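Local coordinates for protein homoserine dehydrogenase (Staphylococcus aureus M1064, PDB 4PG7) that catalyses the NAD(P)-dependent interconversion of aspartate semialdehyde and homoserine, a hydride-transfer step of the aspartic acid pathway, at residues S282-L294 and Y435-V446. Numbering follows the deposited sequence.
Sequences SVEPTLIDKKHQL and YEVDKVYPVEGV. With LYS (lysine), chain K.
Leu287 pairs with Val443 and Ile288 with Glu444 as strands 282-289 and 436-444 run parallel, splayed by 31°, their axes 4.6 Å apart at closest approach. Three backbone hydrogen bonds join them: Leu287 N to Pro442 O, Asp289 N to Glu444 O and, short and nearly straight, Glu444 N to Leu287 O (2.7 Å). Beyond this short ladder the side chains take over. Pro285 CB sits over one face of the Tyr441 ring, 4.0 Å from its centroid in a CH-pi contact, while Leu287 CD1 meets the ring at its edge. Lys439 NZ, salt-bridged to Asp255, donates to the Tyr441 hydroxyl, and Lys439 with Asp438 lines the pocket of the bound lysine. Glu284 CG and its carboxylate lie against Pro442 CG and CD, and a water links Glu284 OE1 to Val440 O. With Thr286 OG1 beside the backbone N (chi1 -60°), where it donates to Glu284 O, CG2 is turned to Glu444 CG, 3.8 Å away; Glu444 forms salt bridges with Lys173 and Lys271. At the far end His292 CD2 lies 3.6 Å from Gly445 CA. Strand 436-444, also antiparallel to strand 375-382, ties the C-terminal domain strands to strand 278-289, itself antiparallel to strand 264-275; Phe378 and Tyr264 pack on Leu287 and Val443.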
loop_
_atom_site.group_PDB
_atom_site.type_symbol
_atom_site.label_atom_id
_atom_site.label_comp_id
_atom_site.label_asym_id
_atom_site.label_seq_id
_atom_site.Cartn_x
_atom_site.Cartn_y
_atom_site.Cartn_z
ATOM N N SER A 282 -4.904 4.839 20.108
ATOM C CA SER A 282 -6.345 4.966 20.273
ATOM C C SER A 282 -7.135 4.365 19.127
ATOM O O SER A 282 -6.632 4.190 18.018
ATOM C CB SER A 282 -6.741 6.440 20.397
ATOM O OG SER A 282 -6.243 7.192 19.299
ATOM N N VAL A 283 -8.390 4.072 19.424
ATOM C CA VAL A 283 -9.366 3.671 18.443
ATOM C C VAL A 283 -10.617 4.454 18.787
ATOM O O VAL A 283 -11.114 4.334 19.902
ATOM C CB VAL A 283 -9.689 2.178 18.568
ATOM C CG1 VAL A 283 -10.845 1.802 17.658
ATOM C CG2 VAL A 283 -8.479 1.347 18.213
ATOM N N GLU A 284 -11.140 5.234 17.851
ATOM C CA GLU A 284 -12.406 5.914 18.091
ATOM C C GLU A 284 -12.995 6.542 16.841
ATOM O O GLU A 284 -12.290 6.771 15.850
ATOM C CB GLU A 284 -12.259 6.981 19.184
ATOM C CG GLU A 284 -11.327 8.092 18.818
ATOM C CD GLU A 284 -11.032 9.003 20.004
ATOM O OE1 GLU A 284 -11.977 9.481 20.676
ATOM O OE2 GLU A 284 -9.845 9.252 20.228
ATOM N N PRO A 285 -14.303 6.832 16.884
ATOM C CA PRO A 285 -14.942 7.588 15.803
ATOM C C PRO A 285 -14.278 8.944 15.619
ATOM O O PRO A 285 -14.033 9.652 16.596
ATOM C CB PRO A 285 -16.388 7.749 16.288
ATOM C CG PRO A 285 -16.591 6.662 17.274
ATOM C CD PRO A 285 -15.265 6.425 17.924
ATOM N N THR A 286 -13.935 9.250 14.377
ATOM C CA THR A 286 -13.063 10.350 14.013
ATOM C C THR A 286 -13.598 10.997 12.748
ATOM O O THR A 286 -13.974 10.301 11.802
ATOM C CB THR A 286 -11.642 9.804 13.765
ATOM O OG1 THR A 286 -11.168 9.182 14.957
ATOM C CG2 THR A 286 -10.687 10.869 13.353
ATOM N N LEU A 287 -13.681 12.323 12.718
ATOM C CA LEU A 287 -14.055 13.010 11.495
ATOM C C LEU A 287 -12.799 13.100 10.652
ATOM O O LEU A 287 -11.719 13.434 11.166
ATOM C CB LEU A 287 -14.606 14.393 11.743
ATOM C CG LEU A 287 -16.096 14.523 12.038
ATOM C CD1 LEU A 287 -16.433 13.839 13.354
ATOM C CD2 LEU A 287 -16.469 15.986 12.058
ATOM N N ILE A 288 -12.940 12.774 9.374
ATOM C CA ILE A 288 -11.849 12.781 8.426
ATOM C C ILE A 288 -12.243 13.695 7.288
ATOM O O ILE A 288 -13.305 13.526 6.675
ATOM C CB ILE A 288 -11.610 11.379 7.793
ATOM C CG1 ILE A 288 -11.297 10.341 8.859
ATOM C CG2 ILE A 288 -10.450 11.435 6.784
ATOM C CD1 ILE A 288 -9.959 10.577 9.544
ATOM N N ASP A 289 -11.377 14.638 6.982
ATOM C CA ASP A 289 -11.599 15.547 5.877
ATOM C C ASP A 289 -11.864 14.746 4.618
ATOM O O ASP A 289 -11.120 13.817 4.309
ATOM C CB ASP A 289 -10.397 16.466 5.689
ATOM C CG ASP A 289 -10.638 17.528 4.618
ATOM O OD1 ASP A 289 -10.820 18.690 4.959
ATOM O OD2 ASP A 289 -10.667 17.210 3.440
ATOM N N LYS A 290 -12.900 15.140 3.884
ATOM C CA LYS A 290 -13.311 14.424 2.673
ATOM C C LYS A 290 -12.246 14.303 1.607
ATOM O O LYS A 290 -12.327 13.425 0.775
ATOM C CB LYS A 290 -14.522 15.097 2.033
ATOM C CG LYS A 290 -15.830 14.833 2.735
ATOM C CD LYS A 290 -16.917 15.656 2.040
ATOM C CE LYS A 290 -18.282 15.447 2.668
ATOM N NZ LYS A 290 -19.257 16.440 2.127
ATOM N N LYS A 291 -11.270 15.198 1.596
ATOM C CA LYS A 291 -10.189 15.130 0.611
ATOM C C LYS A 291 -9.050 14.191 1.014
ATOM O O LYS A 291 -8.212 13.884 0.193
ATOM C CB LYS A 291 -9.619 16.536 0.378
ATOM C CG LYS A 291 -10.635 17.510 -0.210
ATOM C CD LYS A 291 -10.132 18.946 -0.144
ATOM C CE LYS A 291 -10.328 19.491 1.261
ATOM N NZ LYS A 291 -9.229 20.361 1.737
ATOM N N HIS A 292 -9.014 13.751 2.272
ATOM C CA HIS A 292 -7.971 12.840 2.746
ATOM C C HIS A 292 -8.168 11.461 2.101
ATOM O O HIS A 292 -9.301 10.983 1.961
ATOM C CB HIS A 292 -8.056 12.711 4.268
ATOM C CG HIS A 292 -6.815 12.187 4.909
ATOM N ND1 HIS A 292 -6.520 10.842 4.975
ATOM C CD2 HIS A 292 -5.779 12.823 5.510
ATOM C CE1 HIS A 292 -5.372 10.669 5.607
ATOM N NE2 HIS A 292 -4.890 11.860 5.918
ATOM N N GLN A 293 -7.068 10.806 1.758
ATOM C CA GLN A 293 -7.117 9.475 1.167
ATOM C C GLN A 293 -7.964 8.500 1.986
ATOM O O GLN A 293 -8.670 7.675 1.420
ATOM C CB GLN A 293 -5.695 8.936 0.926
ATOM C CG GLN A 293 -5.453 8.094 -0.324
ATOM C CD GLN A 293 -6.095 8.553 -1.628
ATOM O OE1 GLN A 293 -5.930 9.686 -2.076
ATOM N NE2 GLN A 293 -6.792 7.615 -2.277
ATOM N N LEU A 294 -7.921 8.583 3.317
ATOM C CA LEU A 294 -8.720 7.704 4.162
ATOM C C LEU A 294 -10.204 7.911 4.047
ATOM O O LEU A 294 -10.974 6.977 4.294
ATOM C CB LEU A 294 -8.335 7.806 5.636
ATOM C CG LEU A 294 -7.117 7.046 6.097
ATOM C CD1 LEU A 294 -6.877 7.343 7.569
ATOM C CD2 LEU A 294 -7.237 5.553 5.873
ATOM N N TYR A 435 -21.892 24.453 29.489
ATOM C CA TYR A 435 -22.472 23.688 28.411
ATOM C C TYR A 435 -22.455 22.207 28.687
ATOM O O TYR A 435 -21.503 21.681 29.270
ATOM C CB TYR A 435 -21.728 23.897 27.115
ATOM C CG TYR A 435 -21.804 25.265 26.582
ATOM C CD1 TYR A 435 -22.822 25.618 25.710
ATOM C CD2 TYR A 435 -20.846 26.204 26.915
ATOM C CE1 TYR A 435 -22.887 26.883 25.176
ATOM C CE2 TYR A 435 -20.896 27.478 26.391
ATOM C CZ TYR A 435 -21.918 27.821 25.522
ATOM O OH TYR A 435 -21.983 29.088 24.985
ATOM N N GLU A 436 -23.545 21.551 28.307
ATOM C CA GLU A 436 -23.618 20.118 28.323
ATOM C C GLU A 436 -22.953 19.610 27.070
ATOM O O GLU A 436 -23.459 19.838 25.975
ATOM C CB GLU A 436 -25.081 19.673 28.310
ATOM C CG GLU A 436 -25.240 18.161 28.396
ATOM C CD GLU A 436 -24.676 17.565 29.670
ATOM O OE1 GLU A 436 -24.482 18.279 30.670
ATOM O OE2 GLU A 436 -24.442 16.361 29.665
ATOM N N VAL A 437 -21.833 18.928 27.229
ATOM C CA VAL A 437 -21.124 18.373 26.109
ATOM C C VAL A 437 -21.606 16.946 25.906
ATOM O O VAL A 437 -21.421 16.111 26.765
ATOM C CB VAL A 437 -19.588 18.369 26.360
ATOM C CG1 VAL A 437 -18.861 17.665 25.225
ATOM C CG2 VAL A 437 -19.077 19.799 26.509
ATOM N N ASP A 438 -22.220 16.667 24.767
ATOM C CA ASP A 438 -22.709 15.325 24.483
ATOM C C ASP A 438 -21.514 14.433 24.225
ATOM O O ASP A 438 -21.348 13.405 24.859
ATOM C CB ASP A 438 -23.611 15.341 23.255
ATOM C CG ASP A 438 -24.114 13.940 22.864
ATOM O OD1 ASP A 438 -24.212 13.050 23.722
ATOM O OD2 ASP A 438 -24.433 13.742 21.690
ATOM N N LYS A 439 -20.648 14.859 23.310
ATOM C CA LYS A 439 -19.458 14.112 23.037
ATOM C C LYS A 439 -18.475 14.909 22.202
ATOM O O LYS A 439 -18.811 15.955 21.646
ATOM C CB LYS A 439 -19.821 12.852 22.286
ATOM C CG LYS A 439 -20.463 13.109 20.948
ATOM C CD LYS A 439 -21.237 11.871 20.529
ATOM C CE LYS A 439 -21.995 12.091 19.238
ATOM N NZ LYS A 439 -22.841 10.890 18.969
ATOM N N VAL A 440 -17.279 14.360 22.114
ATOM C CA VAL A 440 -16.185 14.962 21.382
ATOM C C VAL A 440 -15.557 13.857 20.571
ATOM O O VAL A 440 -15.221 12.795 21.104
ATOM C CB VAL A 440 -15.134 15.584 22.340
ATOM C CG1 VAL A 440 -13.945 16.139 21.571
ATOM C CG2 VAL A 440 -15.751 16.688 23.180
ATOM N N TYR A 441 -15.402 14.107 19.276
ATOM C CA TYR A 441 -14.650 13.212 18.402
ATOM C C TYR A 441 -13.412 13.958 17.898
ATOM O O TYR A 441 -13.483 15.155 17.631
ATOM C CB TYR A 441 -15.474 12.805 17.200
ATOM C CG TYR A 441 -16.720 11.998 17.443
ATOM C CD1 TYR A 441 -16.897 11.233 18.579
ATOM C CD2 TYR A 441 -17.705 11.936 16.467
ATOM C CE1 TYR A 441 -18.047 10.480 18.765
ATOM C CE2 TYR A 441 -18.852 11.175 16.644
ATOM C CZ TYR A 441 -19.008 10.439 17.777
ATOM O OH TYR A 441 -20.150 9.667 17.932
ATOM N N PRO A 442 -12.281 13.253 17.742
ATOM C CA PRO A 442 -11.140 13.887 17.073
ATOM C C PRO A 442 -11.445 14.150 15.617
ATOM O O PRO A 442 -12.333 13.517 15.038
ATOM C CB PRO A 442 -9.998 12.854 17.197
ATOM C CG PRO A 442 -10.651 11.585 17.549
ATOM C CD PRO A 442 -11.991 11.878 18.170
ATOM N N VAL A 443 -10.717 15.103 15.046
ATOM C CA VAL A 443 -10.845 15.477 13.650
ATOM C C VAL A 443 -9.474 15.371 13.032
ATOM O O VAL A 443 -8.500 15.924 13.577
ATOM C CB VAL A 443 -11.386 16.911 13.489
ATOM C CG1 VAL A 443 -11.444 17.307 12.034
ATOM C CG2 VAL A 443 -12.755 17.051 14.147
ATOM N N GLU A 444 -9.385 14.633 11.925
ATOM C CA GLU A 444 -8.126 14.419 11.219
ATOM C C GLU A 444 -8.199 14.874 9.772
ATOM O O GLU A 444 -9.285 15.078 9.203
ATOM C CB GLU A 444 -7.735 12.947 11.235
ATOM C CG GLU A 444 -7.266 12.438 12.584
ATOM C CD GLU A 444 -5.873 12.913 12.982
ATOM O OE1 GLU A 444 -5.233 13.656 12.222
ATOM O OE2 GLU A 444 -5.433 12.529 14.081
ATOM N N GLY A 445 -7.012 15.025 9.191
ATOM C CA GLY A 445 -6.827 15.423 7.783
ATOM C C GLY A 445 -6.903 16.910 7.545
ATOM O O GLY A 445 -6.880 17.360 6.397
ATOM N N VAL A 446 -7.007 17.676 8.628
ATOM C CA VAL A 446 -7.059 19.138 8.558
ATOM C C VAL A 446 -5.695 19.769 8.218
ATOM O O VAL A 446 -4.981 19.325 7.312
ATOM C CB VAL A 446 -7.578 19.701 9.875
HETATM N N LYS K . -26.777 9.245 20.833
HETATM C CA LYS K . -25.718 9.027 21.875
HETATM C C LYS K . -25.532 10.237 22.785
HETATM O O LYS K . -24.435 10.457 23.332
HETATM C CB LYS K . -24.384 8.679 21.211
HETATM C CG LYS K . -23.355 8.103 22.162
HETATM C CD LYS K . -22.016 8.816 22.074
HETATM C CE LYS K . -21.089 8.287 23.145
HETATM N NZ LYS K . -19.752 8.940 23.141
HETATM O OXT LYS K . -26.486 10.999 23.002
HETATM O O HOH W 1 -12.642 11.859 21.778
#